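Local coordinates for hypothetical protein (PDB 4JX2), which is of unknown function, a putative secreted protein of Legionella pneumophila in which alpha helices and beta strands are combined in a new way, at residues K152-N155 with A156-P159; S187-G190 with N191-D195; I366-F369 with L370-L373; G394-E398 with K399-Y403; S407-G410 with I411-F415. One frame throughout, in Å; residues are numbered along the deposited sequence.

Contact 1. Residues K152-N155 with A156-P159; sequences KVIN and AQTP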
loop_
_atom_site.group_PDB
_atom_site.type_symbol
_atom_site.label_atom_id
_atom_site.label_comp_id
_atom_site.label_asym_id
_atom_site.label_seq_id
_atom_site.Cartn_x
_atom_site.Cartn_y
_atom_site.Cartn_z
ATOM N N LYS A 152 -18.839 31.024 15.188
ATOM C CA LYS A 152 -19.236 32.261 14.504
ATOM C C LYS A 152 -18.880 33.472 15.364
ATOM O O LYS A 152 -18.306 34.439 14.853
ATOM C CB LYS A 152 -20.743 32.278 14.168
ATOM C CG LYS A 152 -21.127 33.392 13.181
ATOM C CD LYS A 152 -22.626 33.494 12.912
ATOM C CE LYS A 152 -23.040 34.829 12.346
ATOM N NZ LYS A 152 -22.698 34.942 10.914
ATOM N N VAL A 153 -19.186 33.402 16.673
ATOM C CA VAL A 153 -18.951 34.492 17.604
ATOM C C VAL A 153 -17.432 34.736 17.760
ATOM O O VAL A 153 -17.006 35.879 17.594
ATOM C CB VAL A 153 -19.676 34.234 18.956
ATOM C CG1 VAL A 153 -19.335 35.291 19.999
ATOM C CG2 VAL A 153 -21.181 34.150 18.756
ATOM N N ILE A 154 -16.629 33.683 18.039
ATOM C CA ILE A 154 -15.184 33.815 18.249
ATOM C C ILE A 154 -14.476 34.352 16.963
ATOM O O ILE A 154 -13.546 35.172 17.071
ATOM C CB ILE A 154 -14.569 32.483 18.790
ATOM C CG1 ILE A 154 -13.410 32.741 19.728
ATOM C CG2 ILE A 154 -14.154 31.517 17.700
ATOM C CD1 ILE A 154 -13.807 32.890 21.180
ATOM N N ASN A 155 -14.961 33.924 15.766
ATOM C CA ASN A 155 -14.464 34.355 14.453
ATOM C C ASN A 155 -14.768 35.842 14.228
ATOM O O ASN A 155 -14.032 36.512 13.501
ATOM C CB ASN A 155 -15.069 33.508 13.320
ATOM C CG ASN A 155 -14.486 33.800 11.946
ATOM O OD1 ASN A 155 -13.383 33.358 11.614
ATOM N ND2 ASN A 155 -15.227 34.507 11.098
ATOM N N ALA A 156 -15.845 36.358 14.870
ATOM C CA ALA A 156 -16.242 37.763 14.755
ATOM C C ALA A 156 -15.513 38.671 15.765
ATOM O O ALA A 156 -15.625 39.892 15.650
ATOM C CB ALA A 156 -17.744 37.897 14.917
ATOM N N GLN A 157 -14.723 38.097 16.691
ATOM C CA GLN A 157 -14.036 38.884 17.726
ATOM C C GLN A 157 -13.040 39.877 17.155
ATOM O O GLN A 157 -12.272 39.580 16.239
ATOM C CB GLN A 157 -13.352 38.017 18.798
ATOM C CG GLN A 157 -14.272 37.702 19.978
ATOM C CD GLN A 157 -13.703 36.757 21.015
ATOM O OE1 GLN A 157 -12.509 36.417 21.021
ATOM N NE2 GLN A 157 -14.555 36.336 21.949
ATOM N N THR A 158 -13.103 41.083 17.697
ATOM C CA THR A 158 -12.235 42.191 17.343
ATOM C C THR A 158 -12.054 43.053 18.603
ATOM O O THR A 158 -13.038 43.278 19.321
ATOM C CB THR A 158 -12.751 42.939 16.104
ATOM O OG1 THR A 158 -11.753 43.854 15.672
ATOM C CG2 THR A 158 -14.100 43.630 16.316
ATOM N N PRO A 159 -10.807 43.485 18.936
ATOM C CA PRO A 159 -9.544 43.230 18.221
ATOM C C PRO A 159 -8.961 41.889 18.662
ATOM O O PRO A 159 -9.625 41.167 19.420
ATOM C CB PRO A 159 -8.686 44.436 18.622
ATOM C CG PRO A 159 -9.153 44.798 20.005
ATOM C CD PRO A 159 -10.573 44.293 20.155
#

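Contact 2. Residues S187-G190 with N191-D195; sequences SMAG and NYMSD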
loop_
_atom_site.group_PDB
_atom_site.type_symbol
_atom_site.label_atom_id
_atom_site.label_comp_id
_atom_site.label_asym_id
_atom_site.label_seq_id
_atom_site.Cartn_x
_atom_site.Cartn_y
_atom_site.Cartn_z
ATOM N N SER A 187 -23.025 30.886 9.392
ATOM C CA SER A 187 -24.373 31.400 9.176
ATOM C C SER A 187 -25.204 30.420 8.301
ATOM O O SER A 187 -26.341 30.096 8.651
ATOM C CB SER A 187 -24.296 32.784 8.536
ATOM O OG SER A 187 -25.583 33.362 8.393
HETATM N N MSE A 188 -24.618 29.932 7.194
HETATM C CA MSE A 188 -25.274 29.009 6.282
HETATM C C MSE A 188 -25.595 27.677 6.979
HETATM O O MSE A 188 -26.765 27.301 7.047
HETATM C CB MSE A 188 -24.388 28.794 5.056
HETATM C CG MSE A 188 -24.957 27.819 4.071
HETATM SE SE MSE A 188 -23.872 27.790 2.473
HETATM C CE MSE A 188 -25.157 27.031 1.249
ATOM N N ALA A 189 -24.564 26.983 7.499
ATOM C CA ALA A 189 -24.682 25.690 8.184
ATOM C C ALA A 189 -25.552 25.765 9.429
ATOM O O ALA A 189 -26.352 24.858 9.657
ATOM C CB ALA A 189 -23.302 25.175 8.557
ATOM N N GLY A 190 -25.388 26.833 10.219
ATOM C CA GLY A 190 -26.167 27.076 11.430
ATOM C C GLY A 190 -27.646 27.206 11.151
ATOM O O GLY A 190 -28.451 26.450 11.698
ATOM N N ASN A 191 -28.015 28.114 10.245
ATOM C CA ASN A 191 -29.425 28.313 9.899
ATOM C C ASN A 191 -30.011 27.126 9.126
ATOM O O ASN A 191 -31.216 26.889 9.220
ATOM C CB ASN A 191 -29.631 29.605 9.155
ATOM C CG ASN A 191 -29.475 30.807 10.052
ATOM O OD1 ASN A 191 -30.087 30.898 11.129
ATOM N ND2 ASN A 191 -28.673 31.760 9.615
ATOM N N TYR A 192 -29.166 26.341 8.426
ATOM C CA TYR A 192 -29.640 25.151 7.733
ATOM C C TYR A 192 -30.059 24.117 8.794
ATOM O O TYR A 192 -31.178 23.595 8.730
ATOM C CB TYR A 192 -28.581 24.583 6.755
ATOM C CG TYR A 192 -28.930 23.194 6.265
ATOM C CD1 TYR A 192 -30.022 22.985 5.420
ATOM C CD2 TYR A 192 -28.221 22.078 6.707
ATOM C CE1 TYR A 192 -30.388 21.705 5.015
ATOM C CE2 TYR A 192 -28.579 20.789 6.306
ATOM C CZ TYR A 192 -29.659 20.610 5.449
ATOM O OH TYR A 192 -30.049 19.356 5.059
HETATM N N MSE A 193 -29.172 23.852 9.788
HETATM C CA MSE A 193 -29.442 22.893 10.867
HETATM C C MSE A 193 -30.662 23.304 11.668
HETATM O O MSE A 193 -31.494 22.454 11.993
HETATM C CB MSE A 193 -28.243 22.755 11.781
HETATM C CG MSE A 193 -27.120 22.000 11.131
HETATM SE SE MSE A 193 -25.560 21.909 12.271
HETATM C CE MSE A 193 -24.309 21.900 10.839
ATOM N N SER A 194 -30.800 24.619 11.917
ATOM C CA SER A 194 -31.929 25.189 12.630
ATOM C C SER A 194 -33.249 24.840 11.925
ATOM O O SER A 194 -34.195 24.388 12.582
ATOM C CB SER A 194 -31.762 26.699 12.747
ATOM O OG SER A 194 -32.856 27.260 13.448
ATOM N N ASP A 195 -33.275 24.998 10.579
ATOM C CA ASP A 195 -34.413 24.740 9.702
ATOM C C ASP A 195 -34.798 23.272 9.694
ATOM O O ASP A 195 -35.982 22.963 9.616
ATOM C CB ASP A 195 -34.090 25.226 8.282
ATOM C CG ASP A 195 -34.076 26.745 8.121
ATOM O OD1 ASP A 195 -34.606 27.454 9.025
ATOM O OD2 ASP A 195 -33.558 27.226 7.088
#

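Contact 3. Residues I366-F369 with L370-L373; sequences IEDF and LMRL. With SO4 (sulfate ion), chain G.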
loop_
_atom_site.group_PDB
_atom_site.type_symbol
_atom_site.label_atom_id
_atom_site.label_comp_id
_atom_site.label_asym_id
_atom_site.label_seq_id
_atom_site.Cartn_x
_atom_site.Cartn_y
_atom_site.Cartn_z
ATOM N N ILE A 366 -14.140 25.018 -10.452
ATOM C CA ILE A 366 -14.487 24.542 -9.111
ATOM C C ILE A 366 -15.132 23.139 -9.231
ATOM O O ILE A 366 -14.969 22.315 -8.331
ATOM C CB ILE A 366 -15.352 25.561 -8.306
ATOM C CG1 ILE A 366 -15.337 25.274 -6.809
ATOM C CG2 ILE A 366 -16.768 25.723 -8.836
ATOM C CD1 ILE A 366 -14.514 26.198 -6.084
ATOM N N GLU A 367 -15.784 22.853 -10.385
ATOM C CA GLU A 367 -16.413 21.558 -10.673
ATOM C C GLU A 367 -15.385 20.413 -10.532
ATOM O O GLU A 367 -15.710 19.358 -9.985
ATOM C CB GLU A 367 -17.005 21.579 -12.081
ATOM C CG GLU A 367 -18.077 20.539 -12.337
ATOM C CD GLU A 367 -18.333 20.235 -13.808
ATOM O OE1 GLU A 367 -18.119 21.133 -14.660
ATOM O OE2 GLU A 367 -18.755 19.092 -14.106
ATOM N N ASP A 368 -14.134 20.659 -10.976
ATOM C CA ASP A 368 -13.040 19.706 -10.907
ATOM C C ASP A 368 -12.749 19.261 -9.463
ATOM O O ASP A 368 -12.630 18.068 -9.186
ATOM C CB ASP A 368 -11.788 20.298 -11.560
ATOM C CG ASP A 368 -11.915 20.590 -13.056
ATOM O OD1 ASP A 368 -12.960 20.219 -13.655
ATOM O OD2 ASP A 368 -10.968 21.197 -13.632
ATOM N N PHE A 369 -12.684 20.211 -8.547
ATOM C CA PHE A 369 -12.374 19.943 -7.147
ATOM C C PHE A 369 -13.544 19.237 -6.453
ATOM O O PHE A 369 -13.317 18.311 -5.662
ATOM C CB PHE A 369 -11.971 21.255 -6.462
ATOM C CG PHE A 369 -10.752 21.839 -7.146
ATOM C CD1 PHE A 369 -9.509 21.215 -7.043
ATOM C CD2 PHE A 369 -10.865 22.952 -7.967
ATOM C CE1 PHE A 369 -8.405 21.702 -7.737
ATOM C CE2 PHE A 369 -9.752 23.461 -8.639
ATOM C CZ PHE A 369 -8.530 22.831 -8.525
ATOM N N LEU A 370 -14.781 19.587 -6.830
ATOM C CA LEU A 370 -15.976 18.917 -6.304
ATOM C C LEU A 370 -15.986 17.443 -6.721
ATOM O O LEU A 370 -16.249 16.575 -5.882
ATOM C CB LEU A 370 -17.263 19.626 -6.759
ATOM C CG LEU A 370 -17.477 21.048 -6.226
ATOM C CD1 LEU A 370 -18.834 21.493 -6.518
ATOM C CD2 LEU A 370 -17.279 21.122 -4.714
HETATM N N MSE A 371 -15.612 17.165 -7.993
HETATM C CA MSE A 371 -15.477 15.826 -8.548
HETATM C C MSE A 371 -14.394 15.038 -7.787
HETATM O O MSE A 371 -14.607 13.876 -7.409
HETATM C CB MSE A 371 -15.163 15.909 -10.030
HETATM C CG MSE A 371 -16.337 16.387 -10.863
HETATM SE SE MSE A 371 -15.914 16.226 -12.755
HETATM C CE MSE A 371 -15.395 17.890 -13.112
ATOM N N ARG A 372 -13.284 15.708 -7.483
ATOM C CA ARG A 372 -12.178 15.104 -6.769
ATOM C C ARG A 372 -12.531 14.892 -5.290
ATOM O O ARG A 372 -12.101 13.885 -4.712
ATOM C CB ARG A 372 -10.907 15.942 -6.937
ATOM C CG ARG A 372 -9.639 15.232 -6.534
ATOM C CD ARG A 372 -9.330 13.977 -7.329
ATOM N NE ARG A 372 -7.975 13.512 -7.028
ATOM C CZ ARG A 372 -6.887 13.983 -7.622
ATOM N NH1 ARG A 372 -6.989 14.895 -8.577
ATOM N NH2 ARG A 372 -5.689 13.532 -7.278
ATOM N N LEU A 373 -13.341 15.806 -4.694
ATOM C CA LEU A 373 -13.806 15.663 -3.314
ATOM C C LEU A 373 -14.675 14.408 -3.179
ATOM O O LEU A 373 -14.464 13.631 -2.240
ATOM C CB LEU A 373 -14.590 16.910 -2.879
ATOM C CG LEU A 373 -15.290 16.904 -1.510
ATOM C CD1 LEU A 373 -14.301 16.659 -0.356
ATOM C CD2 LEU A 373 -16.023 18.193 -1.295
HETATM S S SO4 G . -15.212 28.312 -12.120
HETATM O O1 SO4 G . -15.142 28.434 -13.580
HETATM O O2 SO4 G . -15.621 26.943 -11.804
HETATM O O3 SO4 G . -13.907 28.617 -11.495
HETATM O O4 SO4 G . -16.225 29.248 -11.612
#

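Contact 4. Residues G394-E398 with K399-Y403; sequences GELAE and KNWNY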
loop_
_atom_site.group_PDB
_atom_site.type_symbol
_atom_site.label_atom_id
_atom_site.label_comp_id
_atom_site.label_asym_id
_atom_site.label_seq_id
_atom_site.Cartn_x
_atom_site.Cartn_y
_atom_site.Cartn_z
ATOM N N GLY A 394 1.360 21.761 -7.229
ATOM C CA GLY A 394 1.670 22.213 -8.578
ATOM C C GLY A 394 1.620 23.714 -8.751
ATOM O O GLY A 394 2.517 24.286 -9.389
ATOM N N GLU A 395 0.571 24.363 -8.190
ATOM C CA GLU A 395 0.402 25.826 -8.241
ATOM C C GLU A 395 1.545 26.521 -7.528
ATOM O O GLU A 395 2.132 27.453 -8.084
ATOM C CB GLU A 395 -0.959 26.246 -7.634
ATOM C CG GLU A 395 -1.219 27.755 -7.601
ATOM C CD GLU A 395 -1.593 28.429 -8.903
ATOM O OE1 GLU A 395 -1.521 27.762 -9.957
ATOM O OE2 GLU A 395 -1.957 29.627 -8.870
ATOM N N LEU A 396 1.889 26.050 -6.318
ATOM C CA LEU A 396 3.004 26.608 -5.539
ATOM C C LEU A 396 4.324 26.473 -6.302
ATOM O O LEU A 396 5.060 27.452 -6.402
ATOM C CB LEU A 396 3.107 25.944 -4.155
ATOM C CG LEU A 396 2.103 26.453 -3.094
ATOM C CD1 LEU A 396 2.137 25.558 -1.863
ATOM C CD2 LEU A 396 2.341 27.938 -2.731
ATOM N N ALA A 397 4.578 25.280 -6.889
ATOM C CA ALA A 397 5.767 24.989 -7.687
ATOM C C ALA A 397 5.867 25.941 -8.890
ATOM O O ALA A 397 6.925 26.544 -9.090
ATOM C CB ALA A 397 5.740 23.541 -8.144
ATOM N N GLU A 398 4.756 26.129 -9.647
ATOM C CA GLU A 398 4.714 27.040 -10.793
ATOM C C GLU A 398 5.096 28.480 -10.402
ATOM O O GLU A 398 5.845 29.123 -11.131
ATOM C CB GLU A 398 3.324 27.038 -11.428
ATOM C CG GLU A 398 3.226 27.788 -12.750
ATOM C CD GLU A 398 3.589 26.992 -13.986
ATOM O OE1 GLU A 398 4.046 25.832 -13.860
ATOM O OE2 GLU A 398 3.389 27.532 -15.098
ATOM N N LYS A 399 4.592 28.977 -9.256
ATOM C CA LYS A 399 4.859 30.351 -8.787
ATOM C C LYS A 399 6.094 30.426 -7.861
ATOM O O LYS A 399 6.303 31.449 -7.220
ATOM C CB LYS A 399 3.607 30.947 -8.085
ATOM C CG LYS A 399 2.288 30.859 -8.885
ATOM C CD LYS A 399 2.302 31.517 -10.282
ATOM C CE LYS A 399 0.931 31.627 -10.927
ATOM N NZ LYS A 399 0.307 30.306 -11.215
ATOM N N ASN A 400 6.937 29.374 -7.842
ATOM C CA ASN A 400 8.153 29.249 -7.026
ATOM C C ASN A 400 7.867 29.590 -5.557
ATOM O O ASN A 400 8.609 30.329 -4.918
ATOM C CB ASN A 400 9.319 30.090 -7.596
ATOM C CG ASN A 400 10.726 29.668 -7.168
ATOM O OD1 ASN A 400 10.952 28.622 -6.542
ATOM N ND2 ASN A 400 11.721 30.479 -7.505
ATOM N N TRP A 401 6.751 29.058 -5.048
ATOM C CA TRP A 401 6.275 29.131 -3.662
ATOM C C TRP A 401 5.779 30.525 -3.266
ATOM O O TRP A 401 5.327 30.705 -2.125
ATOM C CB TRP A 401 7.365 28.616 -2.683
ATOM C CG TRP A 401 7.873 27.269 -3.101
ATOM C CD1 TRP A 401 8.912 27.008 -3.951
ATOM C CD2 TRP A 401 7.234 26.017 -2.855
ATOM N NE1 TRP A 401 8.996 25.657 -4.195
ATOM C CE2 TRP A 401 7.955 25.027 -3.565
ATOM C CE3 TRP A 401 6.151 25.624 -2.053
ATOM C CZ2 TRP A 401 7.658 23.673 -3.458
ATOM C CZ3 TRP A 401 5.824 24.281 -1.982
ATOM C CH2 TRP A 401 6.565 23.323 -2.683
ATOM N N ASN A 402 5.767 31.474 -4.214
ATOM C CA ASN A 402 5.316 32.813 -3.913
ATOM C C ASN A 402 3.779 32.861 -3.872
ATOM O O ASN A 402 3.119 33.045 -4.907
ATOM C CB ASN A 402 5.901 33.812 -4.897
ATOM C CG ASN A 402 5.888 35.207 -4.369
ATOM O OD1 ASN A 402 4.912 35.642 -3.747
ATOM N ND2 ASN A 402 6.990 35.936 -4.569
ATOM N N TYR A 403 3.229 32.732 -2.640
ATOM C CA TYR A 403 1.782 32.751 -2.348
ATOM C C TYR A 403 1.075 34.101 -2.723
ATOM O O TYR A 403 -0.161 34.174 -2.689
ATOM C CB TYR A 403 1.508 32.400 -0.870
ATOM C CG TYR A 403 2.367 33.141 0.129
ATOM C CD1 TYR A 403 2.148 34.493 0.404
ATOM C CD2 TYR A 403 3.362 32.478 0.849
ATOM C CE1 TYR A 403 2.912 35.172 1.349
ATOM C CE2 TYR A 403 4.126 33.146 1.809
ATOM C CZ TYR A 403 3.898 34.495 2.054
ATOM O OH TYR A 403 4.647 35.164 3.002
HETATM O O HOH W 1 -2.821 31.235 -10.887
#

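Contact 5. Residues S407-G410 with I411-F415; sequences SIPG and ITTGF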
loop_
_atom_site.group_PDB
_atom_site.type_symbol
_atom_site.label_atom_id
_atom_site.label_comp_id
_atom_site.label_asym_id
_atom_site.label_seq_id
_atom_site.Cartn_x
_atom_site.Cartn_y
_atom_site.Cartn_z
ATOM N N SER A 407 -3.463 31.634 -7.187
ATOM C CA SER A 407 -4.925 31.772 -7.116
ATOM C C SER A 407 -5.432 30.654 -6.235
ATOM O O SER A 407 -4.777 29.612 -6.155
ATOM C CB SER A 407 -5.578 31.747 -8.488
ATOM O OG SER A 407 -5.197 30.600 -9.217
ATOM N N ILE A 408 -6.523 30.898 -5.485
ATOM C CA ILE A 408 -7.019 29.878 -4.558
ATOM C C ILE A 408 -8.501 29.546 -4.840
ATOM O O ILE A 408 -9.384 30.279 -4.371
ATOM C CB ILE A 408 -6.781 30.282 -3.053
ATOM C CG1 ILE A 408 -5.338 30.802 -2.815
ATOM C CG2 ILE A 408 -7.123 29.123 -2.117
ATOM C CD1 ILE A 408 -5.170 31.488 -1.620
ATOM N N PRO A 409 -8.779 28.426 -5.561
ATOM C CA PRO A 409 -10.172 28.014 -5.795
ATOM C C PRO A 409 -10.956 27.876 -4.490
ATOM O O PRO A 409 -10.461 27.302 -3.522
ATOM C CB PRO A 409 -10.010 26.670 -6.511
ATOM C CG PRO A 409 -8.685 26.797 -7.235
ATOM C CD PRO A 409 -7.843 27.464 -6.179
ATOM N N GLY A 410 -12.146 28.471 -4.463
ATOM C CA GLY A 410 -13.016 28.501 -3.289
ATOM C C GLY A 410 -12.776 29.707 -2.391
ATOM O O GLY A 410 -13.501 29.901 -1.414
ATOM N N ILE A 411 -11.740 30.529 -2.710
ATOM C CA ILE A 411 -11.361 31.731 -1.970
ATOM C C ILE A 411 -11.313 32.928 -2.922
ATOM O O ILE A 411 -12.061 33.891 -2.741
ATOM C CB ILE A 411 -10.015 31.548 -1.203
ATOM C CG1 ILE A 411 -10.065 30.349 -0.206
ATOM C CG2 ILE A 411 -9.585 32.863 -0.512
ATOM C CD1 ILE A 411 -11.048 30.505 0.952
ATOM N N THR A 412 -10.453 32.861 -3.941
ATOM C CA THR A 412 -10.290 33.959 -4.906
ATOM C C THR A 412 -11.057 33.704 -6.197
ATOM O O THR A 412 -11.280 34.642 -6.961
ATOM C CB THR A 412 -8.802 34.193 -5.226
ATOM O OG1 THR A 412 -8.252 33.033 -5.850
ATOM C CG2 THR A 412 -7.990 34.560 -4.002
ATOM N N THR A 413 -11.456 32.441 -6.449
ATOM C CA THR A 413 -12.119 32.077 -7.694
ATOM C C THR A 413 -13.164 30.963 -7.475
ATOM O O THR A 413 -13.157 30.314 -6.430
ATOM C CB THR A 413 -11.012 31.691 -8.696
ATOM O OG1 THR A 413 -11.458 31.924 -10.033
ATOM C CG2 THR A 413 -10.442 30.292 -8.476
ATOM N N GLY A 414 -14.054 30.771 -8.448
ATOM C CA GLY A 414 -15.073 29.722 -8.410
ATOM C C GLY A 414 -16.445 30.110 -7.899
ATOM O O GLY A 414 -17.275 29.238 -7.626
ATOM N N PHE A 415 -16.708 31.406 -7.796
ATOM C CA PHE A 415 -17.976 31.900 -7.274
ATOM C C PHE A 415 -19.108 31.809 -8.282
ATOM O O PHE A 415 -18.852 31.973 -9.477
ATOM C CB PHE A 415 -17.828 33.343 -6.783
ATOM C CG PHE A 415 -16.940 33.406 -5.566
ATOM C CD1 PHE A 415 -17.421 33.030 -4.313
ATOM C CD2 PHE A 415 -15.605 33.785 -5.679
ATOM C CE1 PHE A 415 -16.593 33.057 -3.196
ATOM C CE2 PHE A 415 -14.777 33.811 -4.561
ATOM C CZ PHE A 415 -15.272 33.438 -3.327
#

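Contact 1. Residues K152-N155 with A156-P159
The amide of A156 is held between two carbonyls of the last turn of helix 136-155. A156 N gives its sound bond to V153 O at 3.0 Å, and a weaker one to K152 O at 3.1 Å, so a single hydrogen is divided between the i-3 and i-4 acceptors. One residue on, Q157 N reaches I154 O at 3.2 Å and comes from above the carbonyl plane, a steep approach consistent with i-3 bonding at the helix end. The side chains of I154 and Q157 cross at a slant: I154 CD1 lies against the amide of Q157, 3.6 Å from NE2 and 3.8 Å from OE1, while Q157 CB sits on I154 O. I154 also packs against P31 of the second subunit. N155 turns inward instead. With CG opposite its own nitrogen (chi1 -174°), its amide is carried to W162 NE1, which OD1 accepts, and to the carbonyl of H179, which takes ND2. K152 likewise leads away, to a salt bridge with D183. Mainly i-3 backbone bonds, with one weak i-4 bond, thus close the helix, while the polar side chains of its last turn are spent on neighbouring parts of the fold.

Contact 2. Residues S187-G190 with N191-D195
Four backbone bonds join S187-G190 to N191-D195, each spanning four residues in the alpha-helical way: N191 N to S187 O, Y192 N to M188 O at 2.9 Å, M193 N to A189 O, and S194 N to G190 O. The apolar contacts are made by selenomethionine M193 and A189. With CG lying on the side of its own nitrogen (chi1 -72°), the M193 chain runs back over the preceding turn; its CG rests 3.3 Å from A189 O, and the bend at chi3 brings CE to 4.1 Å from A189 CB. M193 continues onto M141, L144 and I148 of helix 136-155, and the ring of Y192 stacks with F212. The polar groups gather on another stripe, S187, N191 and S194, one and two turns apart. N191 CB lies 3.4 Å from S187 O, and its amide has partners beyond the helix: OD1 accepts from Q430 N, and ND2 gives to V428 O and Y219 OH. S187 OG bonds to the carbonyl of P427 and to Y219 OH, S194 OG to the carbonyl of Q430. Such a division typifies a buried helix, 175-197, whose apolar residues pack on neighbouring helices and whose polar stripe pairs with the C-terminal tail.

Contact 3. Residues I366-F369 with L370-L373
E367 and D368 both meet the methyl end of selenomethionine M371, within the first turns of alpha helix 366-378. M371 CB starts 3.4 Å from D368 O. M371 CG then slides above the preceding carbonyl, 3.2 Å from E367 O, because chi1 (-71°) turns it back toward the start of the helix. SE stands farther from that same oxygen, and the chain bends there (chi3 -97°), so that CE turns back toward E367 and D368. The methyl M371 CE finishes among oxygens, with D368 OD1 at 3.4 Å, E367 O at 3.5 Å and E367 OE2 at 3.7 Å. The side chain of D368 lies alongside that of M371, pointing the same way, whereas the extended chain of E367 passes it at a slant. Beneath them the backbone is regular, L370 N bonding to I366 O, M371 N to E367 O, R372 N to D368 O and L373 N to F369 O.

M371 and L370 also face the second subunit, where I346 and I343 of that chain lie on them. The buried ring of F369 meets W391 edge-to-face, and R372 leads off to a salt bridge with D357. At the amino end a sulfate ion, probably from the crystallisation liquor, is bound: I366 N gives a nearly straight bond to its O2, at 2.8 Å and 168°, and I366 CG2 lies 3.4 Å from that same oxygen.

Contact 4. Residues G394-E398 with K399-Y403
A Schellman motif closes helix 386-398, and L396 and W401 make the wider of its two hydrogen-bonded loops. W401 N reaches back five residues to L396 O at 2.7 Å in a nearly straight bond (165°), and inside that loop N400 N bonds to A397 O at 3.1 Å, coming from well above the carbonyl plane. N400 is the C-prime residue, with the positive phi (50°) that reverses the chain. The same reversal is a type I' turn from K399 to N402, in which N402 N returns to K399 O. Side chains then seal the cap: L396 and W401 cross at about a right angle, L396 CB lying 3.7 Å from W401 CE3, and L396 CD1 touching the six-membered part of the indole. L396 O sits over one face of that ring system, which also stacks with H243.

On another side, E395 and K399 form a salt bridge one turn apart. Bends at chi2 (-57°) and chi4 curl the lysine back, so that K399 NZ faces both carboxylate oxygens, 3.3 Å from E395 OE2 and 3.4 Å from OE1, both weak as hydrogen bonds. A water donates to E395 OE2 at 2.7 Å and accepts weakly from NZ. OE2 also accepts from the backbone N of S407, so the glutamate links the helix to the following loop. Paired capping bonds with an apolar contact across them are the signature of a Schellman C-cap.

Contact 5. Residues S407-G410 with I411-F415
I408 O is the hub of this turn, accepting I411 N at 2.9 Å and T412 N at 2.8 Å, from opposite faces of its carbonyl plane. The first bond closes a type II beta turn through P409 and G410, whose phi of 90° suits a residue without a side chain; the second widens the loop by one residue. T412 adds a side-chain tie: OG1, placed between its own N and carbonyl carbon by a chi1 of 63°, accepts I408 N at 2.8 Å, nearly straight (163°). G410 N bonds to T413 O at 2.9 Å, and P409 and T413 meet as a single beta bridge. Their side chains run the same way, T413 CG2 coming to 3.5 Å from P409 CA. I408 and I411 lie side by side, CG2 of I408 on CG1 of I411 at 3.7 Å, and both press on helix 223-247: I408 on M232 and L236, I411 on L233. I411 O lies at the edge of the F415 ring, in its plane; the ring meets Y422 edge-to-face, and Y422 OH bonds to G410 O. Packed on helices through I408, P409 and I411, this is a type II beta turn with third-position glycine and an isolated beta bridge.

Overall arrangement
Contacts 1 and 4 both end a helix, the first at the surface by shared i-3 and i-4 amide bonds, the second by a full Schellman cap with a salt bridge beside it. Contacts 2 and 3 lie within helices: contact 2 is buried, with its polar stripe bound largely by the C-terminal tail, whereas contact 3 is partly buried, with a face toward the second subunit. Contact 5 has no helix, and turn bonds organise it. Contacts 1 and 2 meet where K152 packs on S187. Contact 5 touches contact 3, where I366 and F369 rest on its turn, and is joined to contact 4 at S407; it shares a side of the chain's centre with each.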